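Local coordinates for protein tropomodulin TMD-1 (PDB 1PGV) that probably caps the pointed ends of actin filaments, blocking their elongation and depolymerization, and is represented here by its C-terminal domain, at residues 82-87 and 109-114; 92-97 and 119-124. All blocks are in the same frame, centred on the assembly; numbering follows the deposited sequence.

Contact 1: residues 82-87 and 109-114; sequences ISDSEA and FLTPEL
Asp84 and Thr111 meet through a two-pronged set of hydrogen bonds. OD1 of Asp84 accepts the backbone N of Thr111 on its syn side, somewhat out of the carboxylate plane, in a nearly straight bond of 2.9 Å. OD2 of Asp84 accepts a hydrogen bond from Thr111 OG1 through its syn lone pair (2.6 Å). OG1 stands between the backbone N and carbonyl carbon of Thr111 (chi1 68°), from where it also accepts Leu114 N at 3.2 Å as the N-cap of helix 112-121. A backbone bond, Phe109 N to Ile82 O (2.9 Å), ties the loops together. In this leucine-rich-repeat-like domain the loop before helix 84-87 lies beside the loop before helix 112-121. Replacing Asp84 by alanine removes both carboxylate oxygens and is likely to leave Thr111 N and OG1 without their partner. Apolar contacts accompany these bonds: CD2 of Leu110 presses tightly on CB of Ala87 (3.4 Å), and CD2 of Leu114 comes against the same Ala87 CB (4.0 Å). That Leu114 methyl also lies against the Asp84 carboxylate. Leu110 packs on Val105 as well, and Leu110 N donates to Gln136 OE1.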
ATOM      1  N   ILE A  82      12.089   4.803   5.730  1.00 24.92           N
ATOM      2  CA  ILE A  82      12.149   3.350   5.835  1.00 23.40           C
ATOM      3  C   ILE A  82      12.711   2.749   4.551  1.00 22.75           C
ATOM      4  O   ILE A  82      12.610   3.345   3.481  1.00 21.83           O
ATOM      5  CB  ILE A  82      10.761   2.736   6.109  1.00 23.97           C
ATOM      6  CG1 ILE A  82       9.757   3.213   5.057  1.00 22.42           C
ATOM      7  CG2 ILE A  82      10.302   3.106   7.514  1.00 24.90           C
ATOM      8  CD1 ILE A  82       8.405   2.530   5.155  1.00 24.02           C
ATOM      9  N   SER A  83      13.321   1.577   4.675  1.00 22.87           N
ATOM     10  CA  SER A  83      13.903   0.882   3.529  1.00 24.12           C
ATOM     11  C   SER A  83      13.270  -0.499   3.420  1.00 23.04           C
ATOM     12  O   SER A  83      12.398  -0.849   4.210  1.00 23.32           O
ATOM     13  CB  SER A  83      15.420   0.746   3.702  1.00 26.16           C
ATOM     14  OG  SER A  83      15.724  -0.177   4.730  1.00 31.48           O
ATOM     15  N   ASP A  84      13.708  -1.287   2.445  1.00 22.18           N
ATOM     16  CA  ASP A  84      13.149  -2.618   2.254  1.00 23.92           C
ATOM     17  C   ASP A  84      13.111  -3.480   3.512  1.00 25.49           C
ATOM     18  O   ASP A  84      12.152  -4.218   3.729  1.00 25.48           O
ATOM     19  CB  ASP A  84      13.914  -3.365   1.161  1.00 22.43           C
ATOM     20  CG  ASP A  84      13.541  -2.905  -0.230  1.00 22.68           C
ATOM     21  OD1 ASP A  84      12.874  -1.853  -0.358  1.00 23.18           O
ATOM     22  OD2 ASP A  84      13.919  -3.599  -1.198  1.00 20.61           O
ATOM     23  N   SER A  85      14.147  -3.391   4.338  1.00 27.87           N
ATOM     24  CA  SER A  85      14.194  -4.197   5.551  1.00 30.90           C
ATOM     25  C   SER A  85      13.009  -3.938   6.484  1.00 31.48           C
ATOM     26  O   SER A  85      12.453  -4.875   7.056  1.00 31.52           O
ATOM     27  CB  SER A  85      15.522  -3.974   6.285  1.00 32.55           C
ATOM     28  OG  SER A  85      15.814  -2.596   6.424  1.00 38.54           O
ATOM     29  N   GLU A  86      12.608  -2.678   6.623  1.00 30.33           N
ATOM     30  CA  GLU A  86      11.480  -2.348   7.491  1.00 31.92           C
ATOM     31  C   GLU A  86      10.127  -2.537   6.810  1.00 30.90           C
ATOM     32  O   GLU A  86       9.142  -2.876   7.464  1.00 32.19           O
ATOM     33  CB  GLU A  86      11.570  -0.898   7.988  1.00 32.70           C
ATOM     34  CG  GLU A  86      12.760  -0.586   8.879  1.00 34.81           C
ATOM     35  CD  GLU A  86      14.028  -0.331   8.090  1.00 36.51           C
ATOM     36  OE1 GLU A  86      14.009   0.552   7.206  1.00 36.29           O
ATOM     37  OE2 GLU A  86      15.041  -1.007   8.360  1.00 35.12           O
ATOM     38  N   ALA A  87      10.079  -2.319   5.500  1.00 30.05           N
ATOM     39  CA  ALA A  87       8.832  -2.433   4.752  1.00 29.24           C
ATOM     40  C   ALA A  87       8.450  -3.834   4.279  1.00 29.46           C
ATOM     41  O   ALA A  87       7.320  -4.054   3.833  1.00 28.57           O
ATOM     42  CB  ALA A  87       8.861  -1.477   3.563  1.00 28.95           C
ATOM     43  N   PHE A 109      12.855   4.919   1.001  1.00 20.19           N
ATOM     44  CA  PHE A 109      13.992   4.299   0.322  1.00 20.98           C
ATOM     45  C   PHE A 109      13.668   2.885  -0.154  1.00 20.31           C
ATOM     46  O   PHE A 109      14.535   2.006  -0.168  1.00 20.34           O
ATOM     47  CB  PHE A 109      15.197   4.262   1.269  1.00 20.99           C
ATOM     48  CG  PHE A 109      15.663   5.621   1.701  1.00 21.38           C
ATOM     49  CD1 PHE A 109      16.472   6.391   0.869  1.00 22.49           C
ATOM     50  CD2 PHE A 109      15.263   6.151   2.923  1.00 22.50           C
ATOM     51  CE1 PHE A 109      16.874   7.673   1.245  1.00 22.97           C
ATOM     52  CE2 PHE A 109      15.658   7.431   3.312  1.00 23.58           C
ATOM     53  CZ  PHE A 109      16.464   8.193   2.471  1.00 23.61           C
ATOM     54  N   LEU A 110      12.419   2.669  -0.552  1.00 19.48           N
ATOM     55  CA  LEU A 110      11.994   1.356  -1.019  1.00 18.99           C
ATOM     56  C   LEU A 110      12.452   1.102  -2.452  1.00 19.22           C
ATOM     57  O   LEU A 110      12.457   2.008  -3.281  1.00 18.45           O
ATOM     58  CB  LEU A 110      10.469   1.238  -0.929  1.00 19.71           C
ATOM     59  CG  LEU A 110       9.892   1.503   0.462  1.00 21.37           C
ATOM     60  CD1 LEU A 110       8.394   1.215   0.448  1.00 18.25           C
ATOM     61  CD2 LEU A 110      10.591   0.615   1.490  1.00 22.28           C
ATOM     62  N   THR A 111      12.835  -0.137  -2.738  1.00 18.52           N
ATOM     63  CA  THR A 111      13.307  -0.496  -4.072  1.00 18.72           C
ATOM     64  C   THR A 111      12.169  -0.863  -5.014  1.00 19.66           C
ATOM     65  O   THR A 111      11.106  -1.301  -4.575  1.00 17.29           O
ATOM     66  CB  THR A 111      14.262  -1.702  -4.024  1.00 20.18           C
ATOM     67  OG1 THR A 111      13.531  -2.871  -3.634  1.00 20.34           O
ATOM     68  CG2 THR A 111      15.382  -1.453  -3.031  1.00 21.38           C
ATOM     69  N   PRO A 112      12.385  -0.697  -6.328  1.00 19.13           N
ATOM     70  CA  PRO A 112      11.361  -1.024  -7.324  1.00 19.86           C
ATOM     71  C   PRO A 112      10.887  -2.465  -7.179  1.00 20.48           C
ATOM     72  O   PRO A 112       9.701  -2.761  -7.341  1.00 20.80           O
ATOM     73  CB  PRO A 112      12.086  -0.789  -8.648  1.00 20.67           C
ATOM     74  CG  PRO A 112      12.999   0.346  -8.322  1.00 19.91           C
ATOM     75  CD  PRO A 112      13.551  -0.059  -6.967  1.00 20.82           C
ATOM     76  N   GLU A 113      11.820  -3.362  -6.867  1.00 20.52           N
ATOM     77  CA  GLU A 113      11.497  -4.773  -6.711  1.00 21.58           C
ATOM     78  C   GLU A 113      10.538  -5.014  -5.552  1.00 20.48           C
ATOM     79  O   GLU A 113       9.606  -5.809  -5.663  1.00 19.79           O
ATOM     80  CB  GLU A 113      12.773  -5.593  -6.480  1.00 25.26           C
ATOM     81  CG  GLU A 113      13.773  -5.561  -7.631  1.00 31.49           C
ATOM     82  CD  GLU A 113      14.270  -4.160  -7.946  1.00 33.04           C
ATOM     83  OE1 GLU A 113      14.663  -3.433  -7.009  1.00 31.39           O
ATOM     84  OE2 GLU A 113      14.275  -3.791  -9.137  1.00 37.70           O
ATOM     85  N   LEU A 114      10.769  -4.340  -4.431  1.00 19.26           N
ATOM     86  CA  LEU A 114       9.891  -4.527  -3.284  1.00 19.53           C
ATOM     87  C   LEU A 114       8.510  -3.953  -3.598  1.00 18.44           C
ATOM     88  O   LEU A 114       7.494  -4.567  -3.276  1.00 19.03           O
ATOM     89  CB  LEU A 114      10.465  -3.855  -2.037  1.00 20.31           C
ATOM     90  CG  LEU A 114       9.593  -4.016  -0.785  1.00 23.17           C
ATOM     91  CD1 LEU A 114       9.265  -5.483  -0.557  1.00 21.91           C
ATOM     92  CD2 LEU A 114      10.315  -3.433   0.414  1.00 24.95           C
TER

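Contact 2: residues 92-97 and 119-124; sequences ELIETS and LRSTLV
Ile94 and Glu95, near the end of helix 90-96, face Ser121, Thr122 and Val124, with a type I beta turn running from Ser121 to Val124; the closest CA atoms, those of Glu95 and Val124, are 5.3 Å apart. In this leucine-rich-repeat-like fold the end of helix 90-96 packs here on residues 121-124, which follow on from helix 112-121, on the helical side of the parallel sheet. Ile94 presents the CG2 branch of its side chain: with CG2 anti to the backbone N and CG1 (chi1 -63°) beside it, that methyl rests against Thr122 CA at 3.6 Å and Thr122 CG2 at 3.9 Å. In the conformer described, the Ser121 hydroxyl is hydrogen-bonded to Leu118 O. Glu95 contributes the aliphatic part of its chain, extended beyond CG. Its CG lies 3.4 Å from Ser121 CB and 3.6 Å from Val124 CG2, and its carboxylate continues past the serine, with OE2 also near Ser121 CB. Val124 sets its two methyls to different tasks: CG2 meets the Glu95 methylenes, while CG1, anti to its own backbone N (chi1 -180°), comes to 3.2 Å from the carbonyl O of Glu95. On the far side of its residue from Ile94, the Thr122 hydroxyl turns back to Leu119 O and donates to it in the carbonyl plane; that oxygen also accepts Thr122 N. Polar linkage between the segments is supplied by one water, which donates to Ile94 O at 2.9 Å and to Ser121 O at 2.6 Å, bridging the two backbone carbonyls.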
ATOM      1  N   GLU A  92       2.993  -9.246   4.372  1.00 18.50           N
ATOM      2  CA  GLU A  92       2.057 -10.039   5.162  1.00 18.90           C
ATOM      3  C   GLU A  92       0.785  -9.238   5.439  1.00 19.24           C
ATOM      4  O   GLU A  92      -0.327  -9.760   5.324  1.00 18.62           O
ATOM      5  CB  GLU A  92       2.678 -10.460   6.495  1.00 22.12           C
ATOM      6  CG  GLU A  92       1.867 -11.527   7.215  1.00 27.39           C
ATOM      7  CD  GLU A  92       2.314 -11.757   8.646  1.00 32.29           C
ATOM      8  OE1 GLU A  92       3.530 -11.670   8.915  1.00 33.86           O
ATOM      9  OE2 GLU A  92       1.448 -12.040   9.501  1.00 35.08           O
ATOM     10  N   LEU A  93       0.959  -7.972   5.801  1.00 19.35           N
ATOM     11  CA  LEU A  93      -0.181  -7.099   6.097  1.00 18.99           C
ATOM     12  C   LEU A  93      -1.147  -7.016   4.919  1.00 19.07           C
ATOM     13  O   LEU A  93      -2.355  -7.244   5.067  1.00 18.93           O
ATOM     14  CB  LEU A  93       0.303  -5.689   6.445  1.00 19.70           C
ATOM     15  CG  LEU A  93      -0.824  -4.670   6.659  1.00 19.53           C
ATOM     16  CD1 LEU A  93      -1.693  -5.132   7.808  1.00 19.61           C
ATOM     17  CD2 LEU A  93      -0.247  -3.292   6.938  1.00 20.76           C
ATOM     18  N   ILE A  94      -0.609  -6.687   3.747  1.00 18.26           N
ATOM     19  CA  ILE A  94      -1.415  -6.563   2.540  1.00 16.46           C
ATOM     20  C   ILE A  94      -2.125  -7.860   2.178  1.00 17.13           C
ATOM     21  O   ILE A  94      -3.316  -7.857   1.868  1.00 16.37           O
ATOM     22  CB  ILE A  94      -0.539  -6.108   1.342  1.00 15.80           C
ATOM     23  CG1 ILE A  94       0.037  -4.721   1.631  1.00 15.16           C
ATOM     24  CG2 ILE A  94      -1.356  -6.096   0.052  1.00 18.53           C
ATOM     25  CD1 ILE A  94       1.047  -4.234   0.594  1.00 15.97           C
ATOM     26  N   GLU A  95      -1.400  -8.977   2.216  1.00 17.05           N
ATOM     27  CA  GLU A  95      -2.004 -10.254   1.862  1.00 18.53           C
ATOM     28  C   GLU A  95      -3.000 -10.783   2.885  1.00 19.75           C
ATOM     29  O   GLU A  95      -3.834 -11.626   2.558  1.00 21.29           O
ATOM     30  CB  GLU A  95      -0.913 -11.305   1.623  1.00 19.81           C
ATOM     31  CG  GLU A  95      -0.031 -10.981   0.435  1.00 20.44           C
ATOM     32  CD  GLU A  95       1.006 -12.056   0.163  1.00 24.45           C
ATOM     33  OE1 GLU A  95       0.985 -13.097   0.855  1.00 24.53           O
ATOM     34  OE2 GLU A  95       1.836 -11.854  -0.744  1.00 24.79           O
ATOM     35  N   THR A  96      -2.926 -10.277   4.113  1.00 19.12           N
ATOM     36  CA  THR A  96      -3.806 -10.730   5.185  1.00 22.43           C
ATOM     37  C   THR A  96      -5.032  -9.856   5.444  1.00 21.11           C
ATOM     38  O   THR A  96      -6.125 -10.368   5.702  1.00 19.55           O
ATOM     39  CB  THR A  96      -3.038 -10.832   6.521  1.00 23.34           C
ATOM     40  OG1 THR A  96      -1.993 -11.805   6.405  1.00 30.02           O
ATOM     41  CG2 THR A  96      -3.980 -11.240   7.652  1.00 29.03           C
ATOM     42  N   SER A  97      -4.849  -8.544   5.367  1.00 18.96           N
ATOM     43  CA  SER A  97      -5.929  -7.599   5.664  1.00 19.54           C
ATOM     44  C   SER A  97      -7.148  -7.547   4.749  1.00 19.97           C
ATOM     45  O   SER A  97      -7.025  -7.446   3.531  1.00 21.16           O
ATOM     46  CB  SER A  97      -5.359  -6.184   5.779  1.00 18.42           C
ATOM     47  OG  SER A  97      -6.391  -5.251   6.094  1.00 18.26           O
ATOM     48  N   LEU A 119       2.630  -4.467  -4.615  1.00 14.73           N
ATOM     49  CA  LEU A 119       1.474  -4.340  -5.502  1.00 14.96           C
ATOM     50  C   LEU A 119       0.917  -5.699  -5.910  1.00 14.80           C
ATOM     51  O   LEU A 119      -0.293  -5.880  -6.007  1.00 16.85           O
ATOM     52  CB  LEU A 119       1.831  -3.539  -6.759  1.00 15.55           C
ATOM     53  CG  LEU A 119       1.485  -2.051  -6.759  1.00 18.43           C
ATOM     54  CD1 LEU A 119       2.035  -1.406  -8.020  1.00 18.97           C
ATOM     55  CD2 LEU A 119      -0.036  -1.874  -6.693  1.00 16.02           C
ATOM     56  N   ARG A 120       1.787  -6.673  -6.153  1.00 15.56           N
ATOM     57  CA  ARG A 120       1.288  -7.980  -6.539  1.00 15.52           C
ATOM     58  C   ARG A 120       0.545  -8.621  -5.361  1.00 16.20           C
ATOM     59  O   ARG A 120      -0.425  -9.358  -5.550  1.00 16.59           O
ATOM     60  CB  ARG A 120       2.448  -8.873  -7.010  1.00 17.50           C
ATOM     61  CG  ARG A 120       2.005 -10.177  -7.663  1.00 19.57           C
ATOM     62  CD  ARG A 120       3.056 -10.655  -8.666  1.00 19.13           C
ATOM     63  NE  ARG A 120       3.041  -9.882  -9.906  1.00 16.97           N
ATOM     64  CZ  ARG A 120       2.307 -10.195 -10.973  1.00 16.19           C
ATOM     65  NH1 ARG A 120       1.528 -11.267 -10.950  1.00 17.43           N
ATOM     66  NH2 ARG A 120       2.363  -9.450 -12.068  1.00 19.01           N
ATOM     67  N   SER A 121       0.976  -8.319  -4.142  1.00 14.72           N
ATOM     68  CA  SER A 121       0.328  -8.882  -2.962  1.00 15.31           C
ATOM     69  C   SER A 121      -1.086  -8.341  -2.750  1.00 15.70           C
ATOM     70  O   SER A 121      -1.881  -8.954  -2.048  1.00 16.38           O
ATOM     71  CB  SER A 121       1.169  -8.626  -1.709  1.00 17.68           C
ATOM     72  OG  SER A 121       1.280  -7.244  -1.426  0.50 21.25           O
ATOM     73  N   THR A 122      -1.389  -7.204  -3.363  1.00 13.56           N
ATOM     74  CA  THR A 122      -2.721  -6.598  -3.222  1.00 15.09           C
ATOM     75  C   THR A 122      -3.804  -7.483  -3.840  1.00 14.79           C
ATOM     76  O   THR A 122      -5.000  -7.298  -3.586  1.00 13.83           O
ATOM     77  CB  THR A 122      -2.790  -5.214  -3.903  1.00 16.58           C
ATOM     78  OG1 THR A 122      -2.654  -5.363  -5.323  1.00 15.02           O
ATOM     79  CG2 THR A 122      -1.681  -4.303  -3.380  1.00 15.86           C
ATOM     80  N   LEU A 123      -3.387  -8.461  -4.640  1.00 14.00           N
ATOM     81  CA  LEU A 123      -4.335  -9.343  -5.305  1.00 14.48           C
ATOM     82  C   LEU A 123      -4.974 -10.395  -4.414  1.00 17.19           C
ATOM     83  O   LEU A 123      -6.026 -10.940  -4.752  1.00 16.29           O
ATOM     84  CB  LEU A 123      -3.659 -10.036  -6.497  1.00 14.95           C
ATOM     85  CG  LEU A 123      -3.200  -9.111  -7.625  1.00 13.01           C
ATOM     86  CD1 LEU A 123      -2.414  -9.921  -8.669  1.00 14.87           C
ATOM     87  CD2 LEU A 123      -4.411  -8.450  -8.275  1.00 15.54           C
ATOM     88  N   VAL A 124      -4.360 -10.678  -3.273  1.00 16.38           N
ATOM     89  CA  VAL A 124      -4.896 -11.695  -2.381  1.00 17.17           C
ATOM     90  C   VAL A 124      -6.286 -11.355  -1.837  1.00 19.17           C
ATOM     91  O   VAL A 124      -7.220 -12.149  -1.971  1.00 19.09           O
ATOM     92  CB  VAL A 124      -3.932 -11.951  -1.211  1.00 18.11           C
ATOM     93  CG1 VAL A 124      -4.501 -13.016  -0.285  1.00 19.51           C
ATOM     94  CG2 VAL A 124      -2.572 -12.390  -1.757  1.00 19.79           C
TER
HETATM   95  O   HOH W   1      -4.165  -8.403  -0.875  1.00 17.27           O

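Both contacts use helix 112-121, contact 1 at its N-terminal end and contact 2 at residues 119-121 and those that follow; their centres are about 16 Å apart. The partners, helices 84-87 and 90-96, follow one another in the chain, so the two contacts together hold helix 112-121 against helices 84-87 and 90-96, which precede it in the chain. Contact 1 is partly buried and chiefly polar in its direct bonding, with a carboxylate serving the start of a helix beside leucine and alanine methyls. Contact 2 is more buried, although Val124 at its margin is exposed; there close side-chain packing dominates, and a water mediates between carbonyls.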